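Local coordinates for protein accelerated-cell-death 11 (Arabidopsis thaliana, PDB 4NT2) that transfers ceramide-1-phosphate and phytoceramide-1-phosphate selectively between membranes, apparently requiring a phosphate in the lipid headgroup, at residues 43-48 / 60-65; 52-57 / 150-155. All blocks are in the same frame, centred on the assembly; numbering follows the deposited sequence. Where two conformers were deposited one is given.

Interaction 1 of 2, residues 43-48 / 60-65; sequences LVSPLF and MDYVAK. With SPU (2-{[(R)-{[(2S,3R,4E)-2-amino-3-hydroxyoctadec-4-en-1-yl]oxy}(hydroxy)phosphoryl]oxy}-N,N,N-trimethylethanaminium), chain B; SO4 (sulfate ion), chain D.
Y62 reaches from helix 58-72 into the start of helix 45-51, and its ring makes most of this contact. CG stands opposite the backbone N (chi1 -174°), which carries the ring across to V44, S45 and F48. F48 CE2 lies over one face of that ring, 3.8 Å from Y62 CD2. The two rings form an oblique pair, their planes at 50°. At the ring edge, near its plane, S45 OG comes within 3.5 Å of Y62 CE2. V44 crosses the phenol end at about a right angle, its CB 3.7 Å from Y62 OH. The hydroxyl of this buried tyrosine is hydrogen-bonded to C41 O, just before segment 43-48, while L109 of helix 98-121 also packs on Y62.

The packing thins toward the partly exposed V63, whose CG2 branch meets S45 OG at 3.8 Å. Away from helix 45-51, the same helix carries D61 and K65, both of the lipid-phosphate site. K65 NZ donates to M60 O at 3.2 Å and to O2 of a sulfate, probably from the crystallisation liquor, which is also hydrogen-bonded to R100 and R104. D61 OD1 receives a weak bond from the amine of the bound lysosphingomyelin, and H144 holds OD2. With no hydrogen bond across, the segments probably hold together by van der Waals packing round the Y62 ring, while D61 and K65 turn to the headgroup site of this GLTP fold.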
# COMPACT_ATOMS: atom_id res chain seq x y z
N LEU A 43 5.01 -1.12 -7.58
CA LEU A 43 5.36 0.24 -7.97
C LEU A 43 5.37 1.16 -6.76
O LEU A 43 5.94 2.24 -6.80
CB LEU A 43 4.37 0.76 -9.01
CG LEU A 43 4.32 -0.01 -10.33
CD1 LEU A 43 3.38 0.67 -11.30
CD2 LEU A 43 5.72 -0.14 -10.92
N VAL A 44 4.72 0.71 -5.69
CA VAL A 44 4.62 1.51 -4.46
C VAL A 44 5.83 1.29 -3.55
O VAL A 44 6.23 2.19 -2.81
CB VAL A 44 3.32 1.18 -3.70
CG1 VAL A 44 3.20 2.02 -2.45
CG2 VAL A 44 2.11 1.39 -4.60
N SER A 45 6.42 0.10 -3.64
CA SER A 45 7.56 -0.28 -2.81
C SER A 45 8.71 0.74 -2.68
O SER A 45 9.18 0.98 -1.58
CB SER A 45 8.10 -1.65 -3.24
OG SER A 45 7.09 -2.64 -3.13
N PRO A 46 9.16 1.34 -3.81
CA PRO A 46 10.22 2.36 -3.69
C PRO A 46 9.89 3.52 -2.74
O PRO A 46 10.81 4.13 -2.20
CB PRO A 46 10.34 2.89 -5.12
CG PRO A 46 9.92 1.75 -5.97
CD PRO A 46 8.83 1.06 -5.22
N LEU A 47 8.60 3.81 -2.55
CA LEU A 47 8.19 4.91 -1.68
C LEU A 47 8.69 4.76 -0.24
O LEU A 47 9.12 5.74 0.37
CB LEU A 47 6.67 5.06 -1.67
CG LEU A 47 6.05 5.76 -2.87
CD1 LEU A 47 4.53 5.64 -2.81
CD2 LEU A 47 6.47 7.22 -2.90
N PHE A 48 8.65 3.54 0.28
CA PHE A 48 9.09 3.30 1.65
C PHE A 48 10.59 3.51 1.81
O PHE A 48 11.05 3.98 2.85
CB PHE A 48 8.70 1.90 2.12
CG PHE A 48 7.22 1.67 2.15
CD1 PHE A 48 6.45 2.19 3.17
CD2 PHE A 48 6.60 0.93 1.15
CE1 PHE A 48 5.08 1.99 3.21
CE2 PHE A 48 5.23 0.73 1.18
CZ PHE A 48 4.47 1.25 2.21
N MET A 60 9.72 -6.36 5.16
CA MET A 60 9.08 -7.59 5.60
C MET A 60 7.55 -7.48 5.61
O MET A 60 6.86 -8.44 5.25
CB MET A 60 9.62 -8.01 6.98
CG MET A 60 11.10 -8.42 6.96
SD MET A 60 11.80 -8.89 8.56
CE MET A 60 10.78 -10.31 8.99
N ASP A 61 7.03 -6.32 6.00
CA ASP A 61 5.57 -6.15 6.09
C ASP A 61 4.87 -5.85 4.76
O ASP A 61 3.65 -6.00 4.66
CB ASP A 61 5.19 -5.08 7.12
CG ASP A 61 5.44 -5.53 8.55
OD1 ASP A 61 5.51 -6.75 8.79
OD2 ASP A 61 5.55 -4.65 9.43
N TYR A 62 5.63 -5.44 3.74
CA TYR A 62 5.01 -5.10 2.46
C TYR A 62 5.69 -5.74 1.25
O TYR A 62 5.05 -6.45 0.47
CB TYR A 62 4.92 -3.58 2.27
CG TYR A 62 4.17 -3.18 1.02
CD1 TYR A 62 2.78 -3.20 0.98
CD2 TYR A 62 4.85 -2.80 -0.14
CE1 TYR A 62 2.08 -2.84 -0.16
CE2 TYR A 62 4.16 -2.45 -1.29
CZ TYR A 62 2.78 -2.47 -1.29
OH TYR A 62 2.09 -2.12 -2.43
N VAL A 63 6.99 -5.49 1.09
CA VAL A 63 7.72 -5.97 -0.08
C VAL A 63 7.70 -7.49 -0.22
O VAL A 63 7.45 -8.01 -1.31
CB VAL A 63 9.17 -5.45 -0.09
CG1 VAL A 63 9.98 -6.09 -1.21
CG2 VAL A 63 9.18 -3.93 -0.21
N ALA A 64 7.93 -8.20 0.88
CA ALA A 64 7.88 -9.66 0.87
C ALA A 64 6.46 -10.15 0.59
O ALA A 64 6.25 -11.21 0.00
CB ALA A 64 8.39 -10.24 2.19
N LYS A 65 5.49 -9.36 1.03
CA LYS A 65 4.09 -9.71 0.82
C LYS A 65 3.72 -9.55 -0.65
O LYS A 65 2.99 -10.37 -1.21
CB LYS A 65 3.18 -8.88 1.72
CG LYS A 65 2.90 -9.53 3.08
CD LYS A 65 4.18 -9.79 3.87
CE LYS A 65 3.91 -10.66 5.08
NZ LYS A 65 5.17 -11.05 5.79
C11 SPU B . 20.06 -2.07 13.36
C14 SPU B . 19.17 -2.17 12.13
C17 SPU B . 17.75 -2.58 12.54
C20 SPU B . 16.74 -1.63 11.88
C23 SPU B . 15.85 -2.42 10.90
C26 SPU B . 14.78 -3.23 11.71
C29 SPU B . 13.62 -3.67 10.75
C32 SPU B . 12.28 -3.67 11.52
C35 SPU B . 11.79 -5.15 11.72
C38 SPU B . 11.00 -5.60 10.48
C41 SPU B . 9.95 -6.64 10.89
C43 SPU B . 8.68 -6.58 10.37
C45 SPU B . 7.61 -7.62 10.76
O47 SPU B . 8.23 -8.78 11.20
C49 SPU B . 6.74 -7.05 11.86
N51 SPU B . 5.56 -7.82 11.97
C54 SPU B . 7.50 -7.10 13.19
O57 SPU B . 6.70 -6.43 14.24
P58 SPU B . 6.09 -7.28 15.46
O59 SPU B . 5.38 -6.31 16.32
O60 SPU B . 7.12 -8.04 16.19
O61 SPU B . 4.98 -8.21 14.82
C62 SPU B . 3.95 -8.79 15.66
C65 SPU B . 4.30 -10.28 15.95
N68 SPU B . 3.96 -10.64 17.34
C70 SPU B . 4.29 -12.02 17.58
C74 SPU B . 2.56 -10.44 17.55
C78 SPU B . 4.69 -9.81 18.23
C21 SPU B . 21.42 -1.39 12.98
C22 SPU B . 22.46 -1.64 14.10
C231 SPU B . 23.79 -1.00 13.72
S SO4 D . 3.35 -11.90 8.85
O1 SO4 D . 2.48 -12.61 7.90
O2 SO4 D . 4.74 -12.18 8.53
O3 SO4 D . 3.11 -10.46 8.75
O4 SO4 D . 3.05 -12.34 10.20

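Interaction 2 of 2, residues 52-57 / 150-155. With EDO (1,2-ethanediol), chain I; SO4 (sulfate ion), chain E.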
# COMPACT_ATOMS: atom_id res chain seq x y z
N GLY A 52 13.00 6.43 4.18
CA GLY A 52 14.20 6.13 4.94
C GLY A 52 14.07 5.03 5.98
O GLY A 52 13.14 4.22 5.94
N ILE A 53 15.00 5.03 6.94
CA ILE A 53 15.15 3.95 7.91
C ILE A 53 13.90 3.68 8.77
O ILE A 53 13.67 2.54 9.19
CB ILE A 53 16.41 4.16 8.81
CG1 ILE A 53 16.72 2.91 9.64
CG2 ILE A 53 16.24 5.37 9.71
CD1 ILE A 53 17.09 1.69 8.81
N ALA A 54 13.08 4.71 9.00
CA ALA A 54 11.85 4.55 9.77
C ALA A 54 10.90 3.52 9.16
O ALA A 54 10.16 2.85 9.88
CB ALA A 54 11.13 5.90 9.93
N PHE A 55 10.92 3.41 7.83
CA PHE A 55 9.99 2.52 7.14
C PHE A 55 10.63 1.24 6.62
O PHE A 55 10.11 0.59 5.71
CB PHE A 55 9.26 3.29 6.03
CG PHE A 55 8.33 4.34 6.55
CD1 PHE A 55 8.79 5.60 6.86
CD2 PHE A 55 6.99 4.04 6.77
CE1 PHE A 55 7.94 6.57 7.36
CE2 PHE A 55 6.13 5.00 7.27
CZ PHE A 55 6.61 6.27 7.57
N LYS A 56 11.75 0.86 7.23
CA LYS A 56 12.44 -0.37 6.87
C LYS A 56 11.56 -1.59 7.14
O LYS A 56 11.70 -2.62 6.48
CB LYS A 56 13.76 -0.50 7.62
CG LYS A 56 14.73 -1.50 6.99
CD LYS A 56 15.59 -0.84 5.92
CE LYS A 56 15.66 -1.69 4.67
NZ LYS A 56 16.48 -1.02 3.61
N PHE A 57 10.63 -1.46 8.09
CA PHE A 57 9.69 -2.54 8.40
C PHE A 57 8.89 -2.96 7.17
O PHE A 57 8.35 -4.07 7.12
CB PHE A 57 8.73 -2.13 9.52
CG PHE A 57 7.74 -1.08 9.11
CD1 PHE A 57 6.52 -1.43 8.52
CD2 PHE A 57 8.00 0.27 9.31
CE1 PHE A 57 5.61 -0.46 8.14
CE2 PHE A 57 7.09 1.24 8.93
CZ PHE A 57 5.89 0.88 8.34
N LYS A 150 9.17 2.01 18.64
CA LYS A 150 10.25 2.87 19.09
C LYS A 150 11.30 3.10 18.00
O LYS A 150 11.76 4.22 17.81
CB LYS A 150 10.91 2.32 20.36
CG LYS A 150 9.99 2.30 21.55
CD LYS A 150 9.25 3.62 21.68
CE LYS A 150 7.80 3.41 22.03
NZ LYS A 150 6.99 4.62 21.70
N ALA A 151 11.66 2.03 17.29
CA ALA A 151 12.61 2.15 16.19
C ALA A 151 12.07 3.06 15.09
O ALA A 151 12.80 3.90 14.56
CB ALA A 151 12.94 0.78 15.62
N VAL A 152 10.79 2.90 14.76
CA VAL A 152 10.15 3.75 13.75
C VAL A 152 10.15 5.22 14.18
O VAL A 152 10.45 6.10 13.39
CB VAL A 152 8.69 3.30 13.47
CG1 VAL A 152 7.96 4.34 12.61
CG2 VAL A 152 8.67 1.95 12.79
N SER A 153 9.82 5.46 15.45
CA SER A 153 9.79 6.81 15.99
C SER A 153 11.16 7.48 15.89
O SER A 153 11.27 8.64 15.50
CB SER A 153 9.30 6.79 17.44
OG SER A 153 9.15 8.10 17.96
N LEU A 154 12.20 6.73 16.25
CA LEU A 154 13.57 7.22 16.13
C LEU A 154 13.93 7.53 14.67
O LEU A 154 14.58 8.54 14.39
CB LEU A 154 14.56 6.19 16.69
CG LEU A 154 14.78 6.19 18.20
CD1 LEU A 154 15.65 5.01 18.59
CD2 LEU A 154 15.42 7.49 18.64
N GLY A 155 13.51 6.66 13.76
CA GLY A 155 13.79 6.83 12.35
C GLY A 155 13.09 8.03 11.72
O GLY A 155 13.47 8.47 10.64
C1 EDO I . 11.41 0.07 11.44
O1 EDO I . 11.28 0.44 10.06
C2 EDO I . 12.88 -0.02 11.82
O2 EDO I . 13.51 1.25 11.66
S SO4 E . 3.65 4.29 21.70
O1 SO4 E . 4.61 3.37 21.11
O2 SO4 E . 2.58 4.55 20.74
O3 SO4 E . 3.07 3.70 22.91
O4 SO4 E . 4.32 5.54 22.05
O HOH W 1 13.40 7.59 8.05
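A54 and G155 bring the 52-57 loop and the 150-155 part of helix 146-155 to a CA-CA separation of only 4.0 Å. A54 CB lies 3.4 Å from G155 C, an approach made possible by the missing side chain at G155, where a CB would run into A54 CA. One water bridges the backbones, accepting from A54 N and donating to G155 O at 2.7 Å.

V152 can be followed outward from the helix. Its CB sits 3.9 Å from A54 O; CG1, anti to the backbone N (chi1 170°), passes the same oxygen and looks on to A54 CB at 4.4 Å; CG2 comes nearest, 3.4 Å from A54 O, and also meets F57 CD2 at 3.9 Å. In this all-helical GLTP fold, the contact ties the connection between helices 45-51 and 58-72 to a helix some ninety residues later in the chain. The F57 ring makes edge-to-face pairs with F140 and with H144 of the lipid-phosphate site.

An ethanediol, probably from the crystallisation liquor, lies beside V152 CG2, its C1 3.6 Å from that methyl. Its O1 donates to A54 O and accepts from F57 N (N-H...O angle 146°), while O2 donates to I53 O.

Overall arrangement
The two contacts have centres 14 Å apart and alternate along the chain: helix 45-51 leads from the first segment of interaction 1 into the loop of interaction 2, which returns to helix 58-72. They touch directly, F48 O lying 3.7 Å from F55 CB. The centre of interaction 1 lies nearer the chain centre, about 8 Å from it, against about 17 Å. Segment 60-65 supplies D61 and K65 to the lipid site, although neither touches 43-48. In interaction 2 the F57 side chain comes, between nearest atoms, within about 3 Å of those of D61 and H144 and about 4 Å of bound lysosphingomyelin. H144 thus lies between segments 60-65 and 52-57 at the lipid site.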